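Putative dehydratase (Mesorhizobium loti, PDB 2POZ) is of unproven function but probably acts as a lyase of the enolase superfamily, mandelate racemase/muconate lactonizing type. Local coordinates at residues Y186-K190 against K221-I227; T215-R220 against I245-L251; N239-K243 against I268-C274. All coordinates share one frame; numbering follows the deposited sequence.

Interaction 1 of 3, residues Y186-K190 against K221-I227; sequences YRRVK and KIGELDI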
# COMPACT_ATOMS: atom_id res chain seq x y z
N TYR A 186 19.91 27.90 -14.11
CA TYR A 186 18.66 28.39 -14.65
C TYR A 186 18.89 29.33 -15.84
O TYR A 186 18.17 29.26 -16.84
CB TYR A 186 17.87 29.12 -13.57
CG TYR A 186 16.71 29.91 -14.13
CD1 TYR A 186 15.55 29.26 -14.57
CD2 TYR A 186 16.79 31.30 -14.27
CE1 TYR A 186 14.50 29.99 -15.14
CE2 TYR A 186 15.75 32.03 -14.84
CZ TYR A 186 14.61 31.37 -15.27
OH TYR A 186 13.58 32.10 -15.83
N ARG A 187 19.88 30.21 -15.72
CA ARG A 187 20.19 31.17 -16.78
C ARG A 187 20.67 30.45 -18.03
O ARG A 187 20.42 30.90 -19.14
CB ARG A 187 21.24 32.18 -16.31
CG ARG A 187 20.76 33.09 -15.18
CD ARG A 187 19.58 33.95 -15.63
NE ARG A 187 18.91 34.60 -14.51
CZ ARG A 187 17.84 35.38 -14.61
NH1 ARG A 187 17.30 35.61 -15.80
NH2 ARG A 187 17.30 35.91 -13.53
N ARG A 188 21.37 29.33 -17.84
CA ARG A 188 21.86 28.56 -18.98
C ARG A 188 20.67 28.00 -19.76
O ARG A 188 20.65 28.04 -20.99
CB ARG A 188 22.76 27.41 -18.52
CG ARG A 188 24.14 27.81 -18.02
CD ARG A 188 24.83 26.59 -17.43
NE ARG A 188 26.24 26.83 -17.10
CZ ARG A 188 26.94 26.07 -16.25
NH1 ARG A 188 26.35 25.04 -15.66
NH2 ARG A 188 28.22 26.34 -16.02
N VAL A 189 19.69 27.46 -19.04
CA VAL A 189 18.51 26.90 -19.70
C VAL A 189 17.74 28.02 -20.42
O VAL A 189 17.31 27.85 -21.56
CB VAL A 189 17.57 26.19 -18.67
CG1 VAL A 189 16.36 25.62 -19.39
CG2 VAL A 189 18.33 25.07 -17.97
N LYS A 190 17.60 29.16 -19.76
CA LYS A 190 16.90 30.30 -20.34
C LYS A 190 17.64 30.84 -21.56
O LYS A 190 17.00 31.24 -22.54
CB LYS A 190 16.72 31.41 -19.30
CG LYS A 190 15.96 32.63 -19.83
CD LYS A 190 15.67 33.63 -18.71
CE LYS A 190 14.77 34.76 -19.19
NZ LYS A 190 15.44 35.62 -20.20
N LYS A 221 11.20 25.84 -11.54
CA LYS A 221 11.68 27.12 -12.04
C LYS A 221 11.79 27.14 -13.56
O LYS A 221 11.42 28.13 -14.18
CB LYS A 221 13.04 27.46 -11.42
CG LYS A 221 13.49 28.90 -11.63
CD LYS A 221 14.73 29.21 -10.80
CE LYS A 221 15.20 30.65 -11.00
NZ LYS A 221 14.15 31.65 -10.62
N ILE A 222 12.27 26.05 -14.16
CA ILE A 222 12.42 26.02 -15.61
C ILE A 222 11.16 25.60 -16.36
O ILE A 222 11.13 25.65 -17.59
CB ILE A 222 13.58 25.09 -16.06
CG1 ILE A 222 13.29 23.63 -15.67
CG2 ILE A 222 14.89 25.57 -15.45
CD1 ILE A 222 14.26 22.61 -16.28
N GLY A 223 10.13 25.19 -15.63
CA GLY A 223 8.90 24.76 -16.25
C GLY A 223 8.30 25.76 -17.23
O GLY A 223 7.66 25.38 -18.21
N GLU A 224 8.52 27.04 -16.95
CA GLU A 224 8.00 28.12 -17.79
C GLU A 224 8.80 28.28 -19.08
O GLU A 224 8.41 29.05 -19.96
CB GLU A 224 8.02 29.43 -16.99
CG GLU A 224 7.15 29.41 -15.71
CD GLU A 224 7.54 28.32 -14.72
OE1 GLU A 224 8.75 28.18 -14.41
OE2 GLU A 224 6.64 27.60 -14.23
N LEU A 225 9.91 27.56 -19.20
CA LEU A 225 10.73 27.65 -20.40
C LEU A 225 10.33 26.62 -21.46
O LEU A 225 11.00 26.47 -22.48
CB LEU A 225 12.21 27.51 -20.03
CG LEU A 225 12.68 28.63 -19.09
CD1 LEU A 225 14.12 28.40 -18.68
CD2 LEU A 225 12.52 29.97 -19.79
N ASP A 226 9.23 25.90 -21.20
CA ASP A 226 8.69 24.89 -22.11
C ASP A 226 9.69 23.76 -22.40
O ASP A 226 10.27 23.67 -23.48
CB ASP A 226 8.24 25.54 -23.43
CG ASP A 226 7.51 24.57 -24.35
OD1 ASP A 226 6.72 23.74 -23.85
OD2 ASP A 226 7.73 24.64 -25.58
N ILE A 227 9.85 22.89 -21.41
CA ILE A 227 10.78 21.77 -21.50
C ILE A 227 10.07 20.48 -21.94
O ILE A 227 9.06 20.09 -21.35
CB ILE A 227 11.47 21.54 -20.13
CG1 ILE A 227 12.10 22.85 -19.63
CG2 ILE A 227 12.50 20.44 -20.23
CD1 ILE A 227 13.10 23.48 -20.59

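Interaction 2 of 3, residues T215-R220 against I245-L251; sequences TIRFCR and ISEQIPL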
# COMPACT_ATOMS: atom_id res chain seq x y z
N THR A 215 16.09 19.70 -6.46
CA THR A 215 15.81 19.27 -7.82
C THR A 215 14.38 19.67 -8.20
O THR A 215 14.13 20.17 -9.30
CB THR A 215 15.98 17.75 -7.98
OG1 THR A 215 17.37 17.42 -7.89
CG2 THR A 215 15.44 17.29 -9.33
N ILE A 216 13.45 19.45 -7.29
CA ILE A 216 12.06 19.80 -7.52
C ILE A 216 11.99 21.32 -7.74
O ILE A 216 11.37 21.80 -8.68
CB ILE A 216 11.18 19.41 -6.31
CG1 ILE A 216 11.05 17.89 -6.25
CG2 ILE A 216 9.81 20.07 -6.41
CD1 ILE A 216 10.37 17.40 -4.99
N ARG A 217 12.67 22.06 -6.87
CA ARG A 217 12.69 23.51 -6.98
C ARG A 217 13.19 23.95 -8.36
O ARG A 217 12.58 24.80 -9.00
CB ARG A 217 13.58 24.11 -5.89
CG ARG A 217 13.82 25.61 -6.00
CD ARG A 217 14.57 26.12 -4.78
NE ARG A 217 13.66 26.41 -3.68
CZ ARG A 217 13.90 26.14 -2.40
NH1 ARG A 217 15.03 25.56 -2.03
NH2 ARG A 217 13.00 26.47 -1.48
N PHE A 218 14.29 23.36 -8.82
CA PHE A 218 14.86 23.71 -10.12
C PHE A 218 13.93 23.37 -11.30
O PHE A 218 13.79 24.16 -12.23
CB PHE A 218 16.21 23.00 -10.32
CG PHE A 218 16.90 23.37 -11.61
CD1 PHE A 218 17.46 24.63 -11.78
CD2 PHE A 218 17.00 22.45 -12.65
CE1 PHE A 218 18.11 24.97 -12.98
CE2 PHE A 218 17.64 22.78 -13.85
CZ PHE A 218 18.20 24.04 -14.01
N CYS A 219 13.29 22.20 -11.26
CA CYS A 219 12.39 21.80 -12.33
C CYS A 219 11.18 22.72 -12.42
O CYS A 219 10.67 23.01 -13.50
CB CYS A 219 11.95 20.34 -12.14
SG CYS A 219 13.31 19.15 -12.37
N ARG A 220 10.70 23.17 -11.27
CA ARG A 220 9.56 24.07 -11.27
C ARG A 220 9.98 25.42 -11.85
O ARG A 220 9.22 26.05 -12.57
CB ARG A 220 9.02 24.25 -9.84
CG ARG A 220 8.23 23.04 -9.34
CD ARG A 220 7.80 23.22 -7.89
NE ARG A 220 6.93 22.13 -7.46
CZ ARG A 220 6.74 21.78 -6.19
NH1 ARG A 220 7.37 22.44 -5.23
NH2 ARG A 220 5.95 20.76 -5.89
N ILE A 245 9.62 12.91 -7.03
CA ILE A 245 9.88 13.99 -7.96
C ILE A 245 8.81 14.04 -9.05
O ILE A 245 8.29 15.11 -9.35
CB ILE A 245 11.29 13.84 -8.60
CG1 ILE A 245 12.36 14.11 -7.52
CG2 ILE A 245 11.45 14.81 -9.77
CD1 ILE A 245 13.77 13.70 -7.93
N SER A 246 8.45 12.90 -9.62
CA SER A 246 7.43 12.87 -10.67
C SER A 246 6.09 13.46 -10.21
O SER A 246 5.36 14.06 -11.00
CB SER A 246 7.21 11.45 -11.19
OG SER A 246 6.62 10.62 -10.20
N GLU A 247 5.77 13.28 -8.93
CA GLU A 247 4.51 13.79 -8.38
C GLU A 247 4.59 15.26 -8.01
O GLU A 247 3.57 15.90 -7.76
CB GLU A 247 4.13 12.99 -7.12
CG GLU A 247 4.13 11.49 -7.29
CD GLU A 247 3.82 10.75 -5.99
OE1 GLU A 247 4.45 11.06 -4.95
OE2 GLU A 247 2.95 9.85 -6.01
N GLN A 248 5.80 15.81 -7.96
CA GLN A 248 5.98 17.19 -7.55
C GLN A 248 6.40 18.19 -8.62
O GLN A 248 6.40 19.39 -8.37
CB GLN A 248 7.00 17.25 -6.40
CG GLN A 248 6.53 16.60 -5.11
CD GLN A 248 5.38 17.36 -4.46
OE1 GLN A 248 5.40 18.60 -4.42
NE2 GLN A 248 4.40 16.64 -3.94
N ILE A 249 6.75 17.72 -9.81
CA ILE A 249 7.16 18.65 -10.86
C ILE A 249 6.22 18.59 -12.05
O ILE A 249 5.55 17.59 -12.28
CB ILE A 249 8.60 18.38 -11.35
CG1 ILE A 249 8.67 17.05 -12.12
CG2 ILE A 249 9.55 18.37 -10.16
CD1 ILE A 249 10.03 16.79 -12.77
N PRO A 250 6.17 19.68 -12.84
CA PRO A 250 5.30 19.74 -14.01
C PRO A 250 5.94 19.25 -15.32
O PRO A 250 5.35 19.38 -16.39
CB PRO A 250 4.94 21.22 -14.08
CG PRO A 250 6.26 21.86 -13.72
CD PRO A 250 6.77 21.00 -12.56
N LEU A 251 7.13 18.67 -15.23
CA LEU A 251 7.83 18.20 -16.42
C LEU A 251 7.81 16.68 -16.57
O LEU A 251 7.88 15.96 -15.59
CB LEU A 251 9.29 18.65 -16.38
CG LEU A 251 9.56 20.07 -15.89
CD1 LEU A 251 11.06 20.29 -15.77
CD2 LEU A 251 8.94 21.06 -16.86

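Interaction 3 of 3, residues N239-K243 against I268-C274; sequences NGALK and IFELQAC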
# COMPACT_ATOMS: atom_id res chain seq x y z
N ASN A 239 14.99 5.08 -6.64
CA ASN A 239 13.70 5.11 -7.32
C ASN A 239 12.58 5.72 -6.47
O ASN A 239 11.51 6.04 -6.98
CB ASN A 239 13.29 3.71 -7.76
CG ASN A 239 14.16 3.20 -8.89
OD1 ASN A 239 14.54 3.96 -9.78
ND2 ASN A 239 14.47 1.91 -8.87
N GLY A 240 12.83 5.86 -5.17
CA GLY A 240 11.84 6.46 -4.30
C GLY A 240 11.83 7.95 -4.60
O GLY A 240 10.76 8.57 -4.71
N ALA A 241 13.01 8.54 -4.73
CA ALA A 241 13.12 9.95 -5.05
C ALA A 241 12.50 10.18 -6.43
O ALA A 241 11.82 11.18 -6.65
CB ALA A 241 14.58 10.39 -5.04
N LEU A 242 12.73 9.25 -7.35
CA LEU A 242 12.18 9.38 -8.70
C LEU A 242 10.65 9.52 -8.69
O LEU A 242 10.10 10.37 -9.38
CB LEU A 242 12.56 8.17 -9.57
CG LEU A 242 12.05 8.15 -11.01
CD1 LEU A 242 12.50 9.40 -11.76
CD2 LEU A 242 12.58 6.91 -11.72
N LYS A 243 9.97 8.70 -7.89
CA LYS A 243 8.52 8.79 -7.84
C LYS A 243 8.06 10.09 -7.18
O LYS A 243 7.14 10.74 -7.67
CB LYS A 243 7.90 7.60 -7.11
CG LYS A 243 6.37 7.68 -7.10
CD LYS A 243 5.69 6.33 -7.06
CE LYS A 243 4.19 6.47 -7.29
NZ LYS A 243 3.89 7.16 -8.59
N ILE A 268 11.44 0.36 -12.84
CA ILE A 268 11.00 1.65 -13.35
C ILE A 268 9.52 1.61 -13.72
O ILE A 268 8.74 2.48 -13.34
CB ILE A 268 11.80 2.07 -14.59
CG1 ILE A 268 13.29 2.22 -14.24
CG2 ILE A 268 11.24 3.38 -15.17
CD1 ILE A 268 13.58 3.17 -13.10
N PHE A 269 9.14 0.58 -14.48
CA PHE A 269 7.76 0.43 -14.93
C PHE A 269 6.77 0.47 -13.77
O PHE A 269 5.78 1.21 -13.81
CB PHE A 269 7.60 -0.88 -15.69
CG PHE A 269 8.41 -0.94 -16.96
CD1 PHE A 269 8.85 -2.16 -17.46
CD2 PHE A 269 8.73 0.23 -17.64
CE1 PHE A 269 9.59 -2.21 -18.64
CE2 PHE A 269 9.47 0.18 -18.82
CZ PHE A 269 9.90 -1.04 -19.32
N GLU A 270 7.05 -0.30 -12.73
CA GLU A 270 6.17 -0.37 -11.58
C GLU A 270 6.01 0.94 -10.83
O GLU A 270 5.08 1.09 -10.04
CB GLU A 270 6.62 -1.48 -10.64
CG GLU A 270 6.63 -2.85 -11.31
CD GLU A 270 6.71 -4.00 -10.32
OE1 GLU A 270 7.50 -3.90 -9.35
OE2 GLU A 270 5.99 -5.01 -10.52
N LEU A 271 6.91 1.89 -11.05
CA LEU A 271 6.81 3.18 -10.38
C LEU A 271 5.78 4.05 -11.08
O LEU A 271 5.14 4.90 -10.45
CB LEU A 271 8.15 3.92 -10.40
CG LEU A 271 9.35 3.29 -9.70
CD1 LEU A 271 10.58 4.16 -9.98
CD2 LEU A 271 9.09 3.17 -8.22
N GLN A 272 5.64 3.85 -12.38
CA GLN A 272 4.72 4.64 -13.19
C GLN A 272 4.95 6.12 -12.88
O GLN A 272 4.02 6.88 -12.63
CB GLN A 272 3.27 4.26 -12.89
CG GLN A 272 2.64 3.47 -14.02
CD GLN A 272 1.32 2.84 -13.63
OE1 GLN A 272 0.62 2.31 -14.48
NE2 GLN A 272 0.99 2.89 -12.34
N ALA A 273 6.22 6.50 -12.92
CA ALA A 273 6.63 7.87 -12.65
C ALA A 273 7.23 8.50 -13.91
O ALA A 273 7.27 9.72 -14.03
CB ALA A 273 7.64 7.90 -11.52
N CYS A 274 7.67 7.65 -14.84
CA CYS A 274 8.29 8.10 -16.09
C CYS A 274 7.36 7.94 -17.28
O CYS A 274 6.51 7.05 -17.30
CB CYS A 274 9.57 7.28 -16.36
SG CYS A 274 10.79 7.38 -15.03

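Interaction 1 of 3, residues Y186-K190 against K221-I227
The Tyr186 ring carries the aliphatic end of Lys221 over one face, with Lys221 CE 3.7 Å from the ring centroid in a CH-pi contact. Beyond it, Lys221 NZ stands 4.5 Å from the Tyr186 centroid and only 7° off the ring normal, a cation-pi interaction. The lysine runs straight from CG through CE and bends only at its last torsion (chi4 59°), which sets the ammonium above the aromatic face. At the ring edge, near its plane, comes Ile222 CG2, 3.9 Å from Tyr186 CD1; Arg187 NE lies in plane at another part of the rim, its guanidinium paired with Glu183, and Tyr186 CE2 in turn lies over the centre of one face of that guanidinium. Leu225 CD1 approaches the ring obliquely. The same methyl is 3.6 Å from Val189 CG1 and also reaches the backbone N of Lys190, so one leucine branch fills the angle between three residues of helix 179-196. Val189 CG1, swung anti to its own N (chi1 -180°), also meets Ile222 CG2 and Ile227 CD1, closing the buried side of the contact. Lys190 adds its CB at the margin, while its ammonium turns away to a salt bridge with Asp194. No hydrogen bond crosses between the segments; apolar packing and the lysine-aromatic pair join two neighbouring outer helices and the turn into strand 227-231, as in the modified TIM barrel, (beta/alpha)7beta, of enolase-superfamily enzymes.

Interaction 2 of 3, residues T215-R220 against I245-L251
Arg220 reaches Gln248 with three weak hydrogen bonds. Its NE and NH2 both lie 2.9 Å from Gln248 O, so one backbone carbonyl takes two N-H groups, each bond bent to 126°. Arg220 NH2 also gives the third bond, to Gln248 OE1, at 2.7 Å and near the guanidinium plane. The two side chains run alongside each other in the same direction, their guanidinium and amide planes 70° apart. Gln248 bends at its second torsion (chi2 -68°), which brings the amide oxygen back to the arginine, whose own chain is extended from CG to NE.

Within the same helix, Ile216 CG2 sits over the centre of one face of the Arg220 guanidinium and probably limits its rotation. Ile216 CD1 reaches across to Gln248 CB at 3.7 Å, and its CG1 meets Ile245 CG1. Deeper in, Cys219 CB lies 3.7 Å from both Ile249 CG2 and Leu251 CD1, the CB set between two aliphatic branches. Pro250 CD touches Arg220 CG at the outer margin.

Further out, Thr215 directs its CG2 to Ile245 CD1, while its hydroxyl is held by Leu210 and Thr211. Pro250 also packs on Arg220 of a neighbouring subunit, and Gln248 on Glu247 of another. Ile245 packs on Ile253 of strand 253-255, and Leu251 on Ile222 of helix 212-222, so helix 212-222 leans on both helix 239-248 and the connection that drops from it into the parallel barrel sheet.

Interaction 3 of 3, residues N239-K243 against I268-C274
Lys243 spans the gap from helix 239-248 to the turn that follows helix 261-269. Its CB is 4.4 Å from Ala273 CB, which sits closer still to Lys243 CA, at 3.9 Å. From there the chain leaves anti to the backbone N (chi1 -178°); CD and CE then pass Leu271 O, each at 3.7 Å. A final bend at chi4 brings NZ to that same oxygen, a hydrogen bond of 3.2 Å that lies almost in line with the carbonyl, at a C=O...N angle of 172°. The ammonium also makes a long, weak ion pair with Glu247. A leucine here has no ammonium, which would probably leave Leu271 O without this donor and the turn without its polar tie to the helix.

Leu271 CD1 fits between Asn239 CB, 3.5 Å away, and Leu242 CD2. Leu242 CD2 also meets Cys274 SG, at 3.8 Å, and Ile268 CD1, which in turn touches Asn239 OD1. The chain turns back through a type I beta turn from Phe269 to Gln272, and Gln272, with positive phi, is the first residue to leave helical angles; Ala273 then points its CB toward helix 239-248. Leu242, Ile268 and Cys274 all continue inward onto Val255, so the contact lies over strand 253-255, joining the start of helix 239-248 to the last residues of helix 261-269 and the turn after it, on the outside of the barrel.

The three contacts follow one another round the outside of the C-terminal barrel domain. Helix 212-222 serves interactions 1 and 2, and helix 239-248 serves 2 and 3, so four successive helices, 179-196, 212-222, 239-248 and 261-269, are joined in turn into one continuous outer layer. Interactions 1 and 2 have centres about 12 Å apart and touch, for instance through Ile222 and Leu251; 2 and 3, centres about 14 Å apart, meet where Ser246 packs on Ala273. Interactions 1 and 3, centres about 23 Å apart, do not touch. Along the chain each contact interlocks with the next, the helices alternating with parallel strands 201-205, 227-231, 253-255 and 276-277, the strand-helix alternation of a barrel wall.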